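Local coordinates for protein probable mannosyltransferase KTR4 (Saccharomyces cerevisiae, PDB 5A07) that is a probable mannosyltransferase of the GT-A glycosyltransferase class, with guanosine-5'-diphosphate and a manganese ion held in its pocket, at residues I84-P87 and V93-G96; T271-T276 and W295-S300; E215-P220 and F328-P333; G404-W409 and N414-A419. All coordinates share one frame; numbering follows the deposited sequence.

How the interactions relate
The four contacts differ widely in span. Interactions 1 and 4 close short loops, whereas interaction 3 joins segments more than a hundred residues apart and has interaction 2 nested inside the loop it closes. Along the chain interaction 1 comes first and interaction 4 last. Centres of interactions 1 and 2 lie about 36 Å apart, on opposite sides of the chain's centre; those of 2 and 4 are about 21 Å apart. Only the latter pair touches, Trp295 NE1 lying 3.6 Å from Cys417 SG. Helix 332-344, whose first turn belongs to interaction 3, also touches interaction 2, and helix 354-365 lies against both, linking that side of the fold.

Interaction 1: residues I84-P87 and V93-G96; sequences ISEP and VRSG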
loop_
_atom_site.group_PDB
_atom_site.type_symbol
_atom_site.label_atom_id
_atom_site.label_comp_id
_atom_site.label_asym_id
_atom_site.label_seq_id
_atom_site.Cartn_x
_atom_site.Cartn_y
_atom_site.Cartn_z
ATOM N N ILE B 84 0.275 22.716 3.316
ATOM C CA ILE B 84 0.779 22.286 2.025
ATOM C C ILE B 84 -0.274 22.492 0.951
ATOM O O ILE B 84 -1.428 22.780 1.242
ATOM C CB ILE B 84 1.181 20.788 2.057
ATOM C CG1 ILE B 84 -0.061 19.904 2.254
ATOM C CG2 ILE B 84 2.164 20.525 3.159
ATOM C CD1 ILE B 84 0.235 18.410 2.123
ATOM N N SER B 85 0.160 22.354 -0.280
ATOM C CA SER B 85 -0.755 22.374 -1.412
ATOM C C SER B 85 -0.490 21.281 -2.445
ATOM O O SER B 85 -1.315 20.373 -2.571
ATOM C CB SER B 85 -0.790 23.731 -2.089
ATOM O OG SER B 85 0.484 23.995 -2.406
ATOM N N GLU B 86 0.622 21.366 -3.157
ATOM C CA GLU B 86 0.971 20.445 -4.199
ATOM C C GLU B 86 2.445 20.156 -4.170
ATOM O O GLU B 86 3.171 20.905 -3.588
ATOM C CB GLU B 86 0.778 21.073 -5.583
ATOM C CG GLU B 86 -0.458 21.786 -5.829
ATOM C CD GLU B 86 -0.549 22.115 -7.286
ATOM O OE1 GLU B 86 0.228 22.958 -7.773
ATOM O OE2 GLU B 86 -1.383 21.524 -7.943
ATOM N N PRO B 87 2.909 19.107 -4.883
ATOM C CA PRO B 87 4.342 18.814 -4.858
ATOM C C PRO B 87 5.098 20.003 -5.398
ATOM O O PRO B 87 4.651 20.627 -6.377
ATOM C CB PRO B 87 4.460 17.629 -5.768
ATOM C CG PRO B 87 3.144 16.951 -5.661
ATOM C CD PRO B 87 2.172 18.052 -5.570
ATOM N N VAL B 93 1.810 18.311 -14.562
ATOM C CA VAL B 93 1.017 18.305 -15.785
ATOM C C VAL B 93 -0.410 18.654 -15.399
ATOM O O VAL B 93 -1.061 17.966 -14.592
ATOM C CB VAL B 93 1.067 16.941 -16.449
ATOM C CG1 VAL B 93 0.072 16.816 -17.599
ATOM C CG2 VAL B 93 2.506 16.611 -16.880
ATOM N N ARG B 94 -0.896 19.754 -15.928
ATOM C CA ARG B 94 -2.230 20.273 -15.591
ATOM C C ARG B 94 -3.298 19.718 -16.547
ATOM O O ARG B 94 -2.995 19.245 -17.633
ATOM C CB ARG B 94 -2.254 21.820 -15.700
ATOM C CG ARG B 94 -1.227 22.546 -14.864
ATOM C CD ARG B 94 -1.379 22.173 -13.410
ATOM N NE ARG B 94 -0.432 22.865 -12.542
ATOM C CZ ARG B 94 -0.432 22.750 -11.219
ATOM N NH1 ARG B 94 -1.297 21.929 -10.625
ATOM N NH2 ARG B 94 0.434 23.433 -10.493
ATOM N N SER B 95 -4.551 19.838 -16.122
ATOM C CA SER B 95 -5.695 19.350 -16.863
ATOM C C SER B 95 -5.625 20.013 -18.225
ATOM O O SER B 95 -5.423 21.211 -18.260
ATOM C CB SER B 95 -6.946 19.876 -16.189
ATOM O OG SER B 95 -8.060 19.291 -16.832
ATOM N N GLY B 96 -5.777 19.292 -19.323
ATOM C CA GLY B 96 -5.709 20.011 -20.621
ATOM C C GLY B 96 -4.325 20.395 -21.148
ATOM O O GLY B 96 -4.204 20.796 -22.280
#
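Glu86 sets its CG opposite its own carbonyl carbon (chi1 -47°) and then runs on extended, while Arg94 starts with the same kind of first torsion but bends at chi2 (-57°) before straightening toward its guanidinium group. The two chains approach from opposite directions, and their flat ends meet end-on in almost one plane, 8° apart. Two hydrogen bonds result, each nearly straight: Arg94 NH1 donates to Glu86 OE2 at 2.7 Å, and Arg94 NH2 donates to Glu86 OE1 at 2.8 Å. Both oxygens receive on their syn lone pairs, the side on which each faces the other oxygen. A single bond would let either group twist about it; the pair keeps carboxylate and guanidinium in a common plane. Arg94 NH1 also donates to the carbonyl oxygen of Asn242, just ahead of helix 245-251. That helix touches both segments, Phe248 meeting Pro87 and Gln247 meeting Val93. Both charged residues remain partly exposed, so solvent probably weakens the attraction somewhat. This is the classic bidentate, end-on arginine-carboxylate salt bridge, here drawing together the irregular loop that leads from helix 65-80 to strand 105-110 of the GT-A sheet.

Interaction 2: residues T271-T276 and W295-S300; sequences TLWTST and WLKDNS. With ACT (acetate ion), chain H.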
loop_
_atom_site.group_PDB
_atom_site.type_symbol
_atom_site.label_atom_id
_atom_site.label_comp_id
_atom_site.label_asym_id
_atom_site.label_seq_id
_atom_site.Cartn_x
_atom_site.Cartn_y
_atom_site.Cartn_z
ATOM N N THR B 271 5.699 -16.085 10.245
ATOM C CA THR B 271 6.935 -16.416 9.553
ATOM C C THR B 271 7.234 -15.666 8.276
ATOM O O THR B 271 8.136 -16.019 7.551
ATOM C CB THR B 271 7.044 -17.943 9.215
ATOM O OG1 THR B 271 6.045 -18.335 8.239
ATOM C CG2 THR B 271 6.927 -18.788 10.512
ATOM N N LEU B 272 6.567 -14.568 8.001
ATOM C CA LEU B 272 6.835 -13.871 6.747
ATOM C C LEU B 272 8.255 -13.213 6.696
ATOM O O LEU B 272 8.978 -13.331 5.728
ATOM C CB LEU B 272 5.729 -12.832 6.477
ATOM C CG LEU B 272 5.983 -11.898 5.291
ATOM C CD1 LEU B 272 6.092 -12.638 3.982
ATOM C CD2 LEU B 272 4.782 -10.919 5.268
ATOM N N TRP B 273 8.630 -12.568 7.766
ATOM C CA TRP B 273 9.982 -11.960 7.860
ATOM C C TRP B 273 11.082 -13.037 7.801
ATOM O O TRP B 273 12.034 -12.915 7.071
ATOM C CB TRP B 273 10.109 -11.193 9.210
ATOM C CG TRP B 273 11.463 -10.580 9.404
ATOM C CD1 TRP B 273 12.454 -11.035 10.232
ATOM C CD2 TRP B 273 12.020 -9.479 8.664
ATOM N NE1 TRP B 273 13.583 -10.269 10.068
ATOM C CE2 TRP B 273 13.329 -9.283 9.141
ATOM C CE3 TRP B 273 11.512 -8.607 7.692
ATOM C CZ2 TRP B 273 14.168 -8.288 8.637
ATOM C CZ3 TRP B 273 12.327 -7.606 7.188
ATOM C CH2 TRP B 273 13.641 -7.423 7.683
ATOM N N THR B 274 10.962 -14.081 8.603
ATOM C CA THR B 274 12.053 -15.113 8.647
ATOM C C THR B 274 12.187 -15.758 7.301
ATOM O O THR B 274 13.287 -15.931 6.805
ATOM C CB THR B 274 11.848 -16.131 9.791
ATOM O OG1 THR B 274 10.529 -16.663 9.747
ATOM C CG2 THR B 274 11.904 -15.413 11.120
ATOM N N SER B 275 11.068 -16.021 6.623
ATOM C CA SER B 275 11.162 -16.539 5.257
ATOM C C SER B 275 11.757 -15.542 4.292
ATOM O O SER B 275 12.500 -15.888 3.371
ATOM C CB SER B 275 9.792 -16.985 4.712
ATOM O OG SER B 275 9.198 -17.901 5.582
ATOM N N THR B 276 11.396 -14.269 4.468
ATOM C CA THR B 276 11.887 -13.261 3.564
ATOM C C THR B 276 13.395 -13.075 3.773
ATOM O O THR B 276 14.135 -12.885 2.808
ATOM C CB THR B 276 11.153 -11.932 3.830
ATOM O OG1 THR B 276 9.749 -12.032 3.520
ATOM C CG2 THR B 276 11.773 -10.817 3.010
ATOM N N TRP B 295 13.100 1.392 8.628
ATOM C CA TRP B 295 11.637 1.254 8.725
ATOM C C TRP B 295 11.212 -0.173 8.982
ATOM O O TRP B 295 10.312 -0.407 9.797
ATOM C CB TRP B 295 11.024 1.755 7.429
ATOM C CG TRP B 295 9.553 1.771 7.274
ATOM C CD1 TRP B 295 8.660 2.480 7.999
ATOM C CD2 TRP B 295 8.787 1.083 6.281
ATOM N NE1 TRP B 295 7.387 2.271 7.535
ATOM C CE2 TRP B 295 7.443 1.450 6.457
ATOM C CE3 TRP B 295 9.093 0.205 5.286
ATOM C CZ2 TRP B 295 6.423 0.939 5.674
ATOM C CZ3 TRP B 295 8.081 -0.269 4.473
ATOM C CH2 TRP B 295 6.759 0.100 4.682
ATOM N N LEU B 296 11.861 -1.151 8.362
ATOM C CA LEU B 296 11.614 -2.572 8.658
ATOM C C LEU B 296 12.086 -3.039 10.071
ATOM O O LEU B 296 11.567 -3.992 10.621
ATOM C CB LEU B 296 12.317 -3.431 7.650
ATOM C CG LEU B 296 12.001 -3.162 6.185
ATOM C CD1 LEU B 296 12.818 -4.032 5.279
ATOM C CD2 LEU B 296 10.492 -3.419 5.966
ATOM N N LYS B 297 13.027 -2.337 10.675
ATOM C CA LYS B 297 13.700 -2.805 11.884
ATOM C C LYS B 297 13.394 -1.987 13.114
ATOM O O LYS B 297 13.937 -2.270 14.172
ATOM C CB LYS B 297 15.206 -2.806 11.647
ATOM C CG LYS B 297 15.686 -3.633 10.508
ATOM C CD LYS B 297 15.378 -5.108 10.613
ATOM C CE LYS B 297 15.862 -5.707 11.931
ATOM N NZ LYS B 297 15.632 -7.215 11.998
ATOM N N ASP B 298 12.458 -1.031 13.038
ATOM C CA ASP B 298 12.148 -0.175 14.143
ATOM C C ASP B 298 11.350 -0.900 15.188
ATOM O O ASP B 298 10.144 -1.211 15.006
ATOM C CB ASP B 298 11.376 1.097 13.721
ATOM C CG ASP B 298 11.368 2.158 14.819
ATOM O OD1 ASP B 298 11.762 1.854 15.973
ATOM O OD2 ASP B 298 10.847 3.284 14.596
ATOM N N ASN B 299 11.979 -1.115 16.347
ATOM C CA ASN B 299 11.375 -1.898 17.404
ATOM C C ASN B 299 10.912 -1.027 18.533
ATOM O O ASN B 299 10.402 -1.521 19.556
ATOM C CB ASN B 299 12.400 -2.924 17.957
ATOM C CG ASN B 299 13.689 -2.265 18.421
ATOM O OD1 ASN B 299 14.272 -1.458 17.724
ATOM N ND2 ASN B 299 14.148 -2.643 19.591
ATOM N N SER B 300 10.999 0.283 18.368
ATOM C CA SER B 300 10.804 1.157 19.510
ATOM C C SER B 300 9.379 1.521 19.936
ATOM O O SER B 300 9.172 1.890 21.108
ATOM C CB SER B 300 11.617 2.443 19.322
ATOM O OG SER B 300 11.217 3.211 18.203
HETATM C C ACT H . 16.744 -9.542 14.895
HETATM O O ACT H . 16.472 -8.717 15.810
HETATM O OXT ACT H . 16.714 -9.293 13.661
HETATM C CH3 ACT H . 17.141 -10.957 15.300
#
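Trp273 reaches from its helix toward two neighbours, Leu296 and Lys297, that are consecutive on the other segment. Leu296 CD1 comes to the edge of the indole, 4.1 Å from Trp273 CZ3. Lys297 crosses the tryptophan at about a right angle, its CD 3.9 Å from Trp273 CZ2. Bends at chi2 and chi3 (-61° and -53°) fold the lysine back and bring its ammonium group near the ring, which NZ approaches obliquely. That group is held chiefly by the carbonyl oxygen of Gly311, with Leu53 O and Tyr306 OH as further hydrogen-bond partners. An acetate ion, probably from the crystallisation liquor, also receives a bond from Lys297 NZ at 2.9 Å through its OXT. In the next layer, helix 354-365 lies against both sides of the contact, Leu360 meeting Trp273 and Ala363 meeting Leu296. Thr276 OG1 bonds back to Leu272 O at 2.7 Å within the helix that carries the tryptophan. Beyond Lys297 the chain turns, and Ser300 OG donates to Asp298 OD1 at 2.7 Å. The same oxygen accepts from the backbone, Ser300 N to Asp298 OD1 at 3.0 Å, and this second bond makes an Asx turn after helix 293-297.

Interaction 3: residues E215-P220 and F328-P333; sequences EFYHHP and FLRSEP
Leu329 sits squarely over one face of the Tyr217 ring, its CB 3.7 Å from the ring centroid and only 5° off the normal, a textbook CH-pi contact. The leucine crosses the tyrosine obliquely, and its CD1 sits in the corner where two aromatics meet, 3.5 Å from Tyr217 CD1 and 3.6 Å from Phe216 CZ. Tyr217 adopts the crowded first torsion (chi1 45°), with CG between the backbone N and carbonyl carbon, which turns the ring's face to the leucine; its edge stands over the rim of the Phe216 ring. Arg330 slides past Tyr217 in the opposite direction, its CG 3.9 Å from Tyr217 CD2. Extended from CG to NE, it carries its guanidinium to the backbone, where NH2 donates to Tyr217 O at 3.0 Å along a nearly straight line (174°), within both the carbonyl and guanidinium planes. Water 1 donates to the same oxygen and weakly accepts from Arg330 NE. Tyr217 OH hydrogen-bonds Glu335 OE1 of helix 332-344. Arg330 NH2 also bonds Leu222 O, and NH1 bonds Tyr225 O. The cation is thus met by several neutral carbonyls, whose dipoles probably stabilise its charge, and the bonds tie Arg330 to the loop after helix 203-214.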
loop_
_atom_site.group_PDB
_atom_site.type_symbol
_atom_site.label_atom_id
_atom_site.label_comp_id
_atom_site.label_asym_id
_atom_site.label_seq_id
_atom_site.Cartn_x
_atom_site.Cartn_y
_atom_site.Cartn_z
ATOM N N GLU B 215 -0.548 -11.659 -8.502
ATOM C CA GLU B 215 -1.235 -12.040 -9.743
ATOM C C GLU B 215 -1.937 -10.900 -10.480
ATOM O O GLU B 215 -2.037 -10.968 -11.715
ATOM C CB GLU B 215 -2.205 -13.146 -9.429
ATOM C CG GLU B 215 -2.998 -13.694 -10.624
ATOM C CD GLU B 215 -2.133 -14.196 -11.779
ATOM O OE1 GLU B 215 -0.987 -14.579 -11.518
ATOM O OE2 GLU B 215 -2.595 -14.166 -12.942
ATOM N N PHE B 216 -2.418 -9.856 -9.757
ATOM C CA PHE B 216 -3.324 -8.871 -10.412
ATOM C C PHE B 216 -2.690 -8.256 -11.627
ATOM O O PHE B 216 -3.331 -8.099 -12.672
ATOM C CB PHE B 216 -3.808 -7.820 -9.443
ATOM C CG PHE B 216 -2.829 -6.705 -9.217
ATOM C CD1 PHE B 216 -1.908 -6.797 -8.247
ATOM C CD2 PHE B 216 -2.854 -5.568 -10.001
ATOM C CE1 PHE B 216 -1.028 -5.782 -7.996
ATOM C CE2 PHE B 216 -1.970 -4.494 -9.772
ATOM C CZ PHE B 216 -1.080 -4.593 -8.720
ATOM N N TYR B 217 -1.374 -7.990 -11.552
ATOM C CA TYR B 217 -0.689 -7.289 -12.656
ATOM C C TYR B 217 -0.433 -8.201 -13.878
ATOM O O TYR B 217 -0.056 -7.709 -14.924
ATOM C CB TYR B 217 0.653 -6.685 -12.219
ATOM C CG TYR B 217 1.522 -7.614 -11.391
ATOM C CD1 TYR B 217 1.341 -7.745 -10.015
ATOM C CD2 TYR B 217 2.574 -8.337 -11.993
ATOM C CE1 TYR B 217 2.125 -8.614 -9.279
ATOM C CE2 TYR B 217 3.393 -9.167 -11.256
ATOM C CZ TYR B 217 3.181 -9.318 -9.921
ATOM O OH TYR B 217 3.979 -10.131 -9.185
ATOM N N HIS B 218 -0.703 -9.479 -13.723
ATOM C CA HIS B 218 -0.696 -10.402 -14.863
ATOM C C HIS B 218 -2.065 -10.554 -15.512
ATOM O O HIS B 218 -2.187 -11.287 -16.440
ATOM C CB HIS B 218 -0.297 -11.798 -14.387
ATOM C CG HIS B 218 1.122 -11.876 -13.983
ATOM N ND1 HIS B 218 2.133 -11.509 -14.846
ATOM C CD2 HIS B 218 1.716 -12.258 -12.831
ATOM C CE1 HIS B 218 3.285 -11.600 -14.219
ATOM N NE2 HIS B 218 3.066 -12.096 -13.016
ATOM N N HIS B 219 -3.115 -9.926 -14.998
ATOM C CA HIS B 219 -4.396 -10.083 -15.657
ATOM C C HIS B 219 -4.310 -9.496 -17.053
ATOM O O HIS B 219 -3.733 -8.428 -17.270
ATOM C CB HIS B 219 -5.527 -9.446 -14.871
ATOM C CG HIS B 219 -6.890 -9.824 -15.378
ATOM N ND1 HIS B 219 -7.441 -9.222 -16.474
ATOM C CD2 HIS B 219 -7.787 -10.738 -14.960
ATOM C CE1 HIS B 219 -8.621 -9.747 -16.717
ATOM N NE2 HIS B 219 -8.862 -10.660 -15.803
ATOM N N PRO B 220 -4.894 -10.186 -18.061
ATOM C CA PRO B 220 -4.805 -9.663 -19.412
ATOM C C PRO B 220 -5.199 -8.190 -19.626
ATOM O O PRO B 220 -4.609 -7.515 -20.448
ATOM C CB PRO B 220 -5.776 -10.578 -20.222
ATOM C CG PRO B 220 -5.769 -11.816 -19.488
ATOM C CD PRO B 220 -5.612 -11.474 -18.011
ATOM N N PHE B 328 7.863 -2.322 -11.543
ATOM C CA PHE B 328 8.496 -2.883 -10.391
ATOM C C PHE B 328 7.981 -4.295 -10.052
ATOM O O PHE B 328 8.743 -5.210 -9.779
ATOM C CB PHE B 328 8.425 -1.913 -9.167
ATOM C CG PHE B 328 8.985 -2.500 -7.948
ATOM C CD1 PHE B 328 10.365 -2.723 -7.819
ATOM C CD2 PHE B 328 8.160 -2.914 -6.916
ATOM C CE1 PHE B 328 10.893 -3.319 -6.679
ATOM C CE2 PHE B 328 8.689 -3.496 -5.776
ATOM C CZ PHE B 328 10.081 -3.688 -5.649
ATOM N N LEU B 329 6.661 -4.472 -10.077
ATOM C CA LEU B 329 6.073 -5.750 -9.715
ATOM C C LEU B 329 6.458 -6.831 -10.757
ATOM O O LEU B 329 6.466 -8.006 -10.449
ATOM C CB LEU B 329 4.558 -5.644 -9.674
ATOM C CG LEU B 329 3.969 -4.603 -8.686
ATOM C CD1 LEU B 329 2.491 -4.761 -8.523
ATOM C CD2 LEU B 329 4.645 -4.664 -7.362
ATOM N N ARG B 330 6.616 -6.397 -11.991
ATOM C CA ARG B 330 6.977 -7.298 -13.081
ATOM C C ARG B 330 8.490 -7.642 -13.126
ATOM O O ARG B 330 8.886 -8.467 -13.941
ATOM C CB ARG B 330 6.527 -6.691 -14.380
ATOM C CG ARG B 330 5.005 -6.698 -14.518
ATOM C CD ARG B 330 4.555 -5.810 -15.682
ATOM N NE ARG B 330 3.091 -5.955 -15.782
ATOM C CZ ARG B 330 2.287 -5.098 -16.388
ATOM N NH1 ARG B 330 2.741 -4.000 -16.861
ATOM N NH2 ARG B 330 0.997 -5.318 -16.413
ATOM N N SER B 331 9.303 -6.970 -12.316
ATOM C CA SER B 331 10.760 -7.097 -12.301
ATOM C C SER B 331 11.166 -8.340 -11.606
ATOM O O SER B 331 10.418 -8.950 -10.860
ATOM C CB SER B 331 11.405 -5.875 -11.578
ATOM O OG SER B 331 11.241 -5.952 -10.128
ATOM N N GLU B 332 12.401 -8.785 -11.881
ATOM C CA GLU B 332 12.846 -10.109 -11.434
ATOM C C GLU B 332 12.828 -10.252 -9.950
ATOM O O GLU B 332 12.309 -11.231 -9.421
ATOM C CB GLU B 332 14.251 -10.424 -12.000
ATOM C CG GLU B 332 14.744 -11.776 -11.487
ATOM C CD GLU B 332 16.215 -12.042 -11.855
ATOM O OE1 GLU B 332 16.699 -11.531 -12.860
ATOM O OE2 GLU B 332 16.902 -12.724 -11.069
ATOM N N PRO B 333 13.296 -9.239 -9.189
ATOM C CA PRO B 333 13.295 -9.454 -7.761
ATOM C C PRO B 333 11.904 -9.659 -7.155
ATOM O O PRO B 333 11.691 -10.528 -6.280
ATOM C CB PRO B 333 13.939 -8.183 -7.210
ATOM C CG PRO B 333 14.641 -7.559 -8.337
ATOM C CD PRO B 333 13.936 -7.978 -9.571
HETATM O O HOH W 1 2.646 -8.909 -16.063
#

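Interaction 4: residues G404-W409 and N414-A419; sequences GKFTPW and NQNCQA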
loop_
_atom_site.group_PDB
_atom_site.type_symbol
_atom_site.label_atom_id
_atom_site.label_comp_id
_atom_site.label_asym_id
_atom_site.label_seq_id
_atom_site.Cartn_x
_atom_site.Cartn_y
_atom_site.Cartn_z
ATOM N N GLY B 404 -4.915 16.351 10.469
ATOM C CA GLY B 404 -4.027 15.678 11.350
ATOM C C GLY B 404 -4.637 14.619 12.216
ATOM O O GLY B 404 -3.944 13.935 12.953
ATOM N N LYS B 405 -5.955 14.440 12.136
ATOM C CA LYS B 405 -6.557 13.396 12.938
ATOM C C LYS B 405 -6.534 12.021 12.246
ATOM O O LYS B 405 -7.372 11.710 11.389
ATOM C CB LYS B 405 -7.998 13.822 13.253
ATOM C CG LYS B 405 -8.728 12.996 14.286
ATOM C CD LYS B 405 -8.019 13.163 15.611
ATOM C CE LYS B 405 -8.915 12.615 16.725
ATOM N NZ LYS B 405 -8.173 12.639 18.006
ATOM N N PHE B 406 -5.576 11.210 12.643
ATOM C CA PHE B 406 -5.273 9.942 12.054
ATOM C C PHE B 406 -6.422 8.968 12.312
ATOM O O PHE B 406 -6.753 8.178 11.467
ATOM C CB PHE B 406 -3.986 9.443 12.707
ATOM C CG PHE B 406 -3.615 8.043 12.456
ATOM C CD1 PHE B 406 -3.200 7.615 11.160
ATOM C CD2 PHE B 406 -3.579 7.148 13.466
ATOM C CE1 PHE B 406 -2.797 6.332 10.920
ATOM C CE2 PHE B 406 -3.168 5.834 13.224
ATOM C CZ PHE B 406 -2.720 5.444 11.960
ATOM N N THR B 407 -6.990 9.027 13.507
ATOM C CA THR B 407 -8.076 8.141 13.891
ATOM C C THR B 407 -8.850 8.729 15.082
ATOM O O THR B 407 -8.276 9.443 15.896
ATOM C CB THR B 407 -7.541 6.748 14.266
ATOM O OG1 THR B 407 -8.648 5.889 14.526
ATOM C CG2 THR B 407 -6.666 6.765 15.490
ATOM N N PRO B 408 -10.155 8.463 15.169
ATOM C CA PRO B 408 -10.906 8.983 16.315
ATOM C C PRO B 408 -10.675 8.188 17.605
ATOM O O PRO B 408 -11.044 8.669 18.676
ATOM C CB PRO B 408 -12.357 8.886 15.853
ATOM C CG PRO B 408 -12.400 7.770 14.839
ATOM C CD PRO B 408 -11.026 7.744 14.196
ATOM N N TRP B 409 -10.110 7.000 17.484
ATOM C CA TRP B 409 -9.874 6.100 18.584
ATOM C C TRP B 409 -8.371 6.124 18.976
ATOM O O TRP B 409 -7.540 5.425 18.386
ATOM C CB TRP B 409 -10.308 4.671 18.221
ATOM C CG TRP B 409 -11.683 4.550 17.531
ATOM C CD1 TRP B 409 -11.962 3.929 16.325
ATOM C CD2 TRP B 409 -12.920 5.048 18.001
ATOM N NE1 TRP B 409 -13.306 4.029 16.051
ATOM C CE2 TRP B 409 -13.906 4.687 17.076
ATOM C CE3 TRP B 409 -13.301 5.727 19.142
ATOM C CZ2 TRP B 409 -15.226 5.036 17.228
ATOM C CZ3 TRP B 409 -14.652 6.069 19.302
ATOM C CH2 TRP B 409 -15.595 5.716 18.359
ATOM N N ASN B 414 -1.046 3.978 18.347
ATOM C CA ASN B 414 0.180 3.188 18.203
ATOM C C ASN B 414 0.266 2.246 16.996
ATOM O O ASN B 414 1.292 1.578 16.809
ATOM C CB ASN B 414 0.488 2.409 19.496
ATOM C CG ASN B 414 -0.435 1.256 19.727
ATOM O OD1 ASN B 414 -1.494 1.095 19.115
ATOM N ND2 ASN B 414 -0.061 0.458 20.691
ATOM N N GLN B 415 -0.779 2.197 16.172
ATOM C CA GLN B 415 -0.724 1.524 14.900
ATOM C C GLN B 415 -0.144 2.391 13.737
ATOM O O GLN B 415 0.091 1.893 12.694
ATOM C CB GLN B 415 -2.143 0.986 14.549
ATOM C CG GLN B 415 -2.725 0.033 15.599
ATOM C CD GLN B 415 -1.798 -1.083 15.933
ATOM O OE1 GLN B 415 -1.472 -1.880 15.105
ATOM N NE2 GLN B 415 -1.340 -1.133 17.196
ATOM N N ASN B 416 0.109 3.659 13.977
ATOM C CA ASN B 416 0.686 4.577 12.988
ATOM C C ASN B 416 2.217 4.373 12.938
ATOM O O ASN B 416 2.876 4.474 13.975
ATOM C CB ASN B 416 0.380 6.000 13.393
ATOM C CG ASN B 416 0.570 6.999 12.256
ATOM O OD1 ASN B 416 1.053 6.663 11.166
ATOM N ND2 ASN B 416 0.221 8.216 12.526
ATOM N N CYS B 417 2.719 4.051 11.745
ATOM C CA CYS B 417 4.154 3.937 11.512
ATOM C C CYS B 417 4.714 5.107 10.745
ATOM O O CYS B 417 5.883 5.127 10.399
ATOM C CB CYS B 417 4.466 2.604 10.850
ATOM S SG CYS B 417 6.246 2.252 10.980
ATOM N N GLN B 418 3.904 6.135 10.479
ATOM C CA GLN B 418 4.329 7.206 9.613
ATOM C C GLN B 418 5.546 7.981 10.194
ATOM O O GLN B 418 6.402 8.397 9.422
ATOM C CB GLN B 418 3.187 8.150 9.268
ATOM C CG GLN B 418 3.547 9.279 8.289
ATOM C CD GLN B 418 3.778 8.737 6.897
ATOM O OE1 GLN B 418 2.958 7.958 6.383
ATOM N NE2 GLN B 418 4.851 9.105 6.297
ATOM N N ALA B 419 5.635 8.159 11.522
ATOM C CA ALA B 419 6.779 8.840 12.128
ATOM C C ALA B 419 8.075 8.135 11.812
ATOM O O ALA B 419 9.075 8.794 11.560
ATOM C CB ALA B 419 6.618 8.975 13.643
#
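Phe406 and Asn416 bring two backbones of quite different shape to within 8.1 Å, measured between their CA atoms. Residues 404-409 form an irregular loop, whereas 414-419 passes from the end of a 3-10 turn, through an Asx turn at Asn416, into helix 418-425, with Cys417 at the N-cap position. Each is secured from outside. Gly404 and Phe406 make backbone bonds to Cys387 and Thr385 about strand 384-386, and Gln415 and Cys417 do so to Tyr263 and Asn261 about strand 256-262. A disulfide from Cys417 to Cys315 pins the start of the helix as well.

Between them the side chains form an amide-on-ring stack. With its CG set anti to the backbone N (chi1 -163°), Asn416 lays its amide over one face of the Phe406 ring, the two planes only 9° apart. ND2 lies 3.7 Å above the ring plane and over its centre; because the planes are nearly parallel, its N-H bonds run along the face and do not point into it. CB adds a CH-pi contact, 3.8 Å from the ring centroid, and comes to 3.5 Å from Phe406 CZ. Tyr384 stacks its ring with Phe406, and Tyr76 of helix 65-80 touches Asn416, so strand and helix both border the pair. The amide oxygen serves the turn: Gln418 N donates to Asn416 OD1 at 3.0 Å, arriving 49° above the carbonyl plane, while that same oxygen stands 3.9 Å from Phe406 CE1.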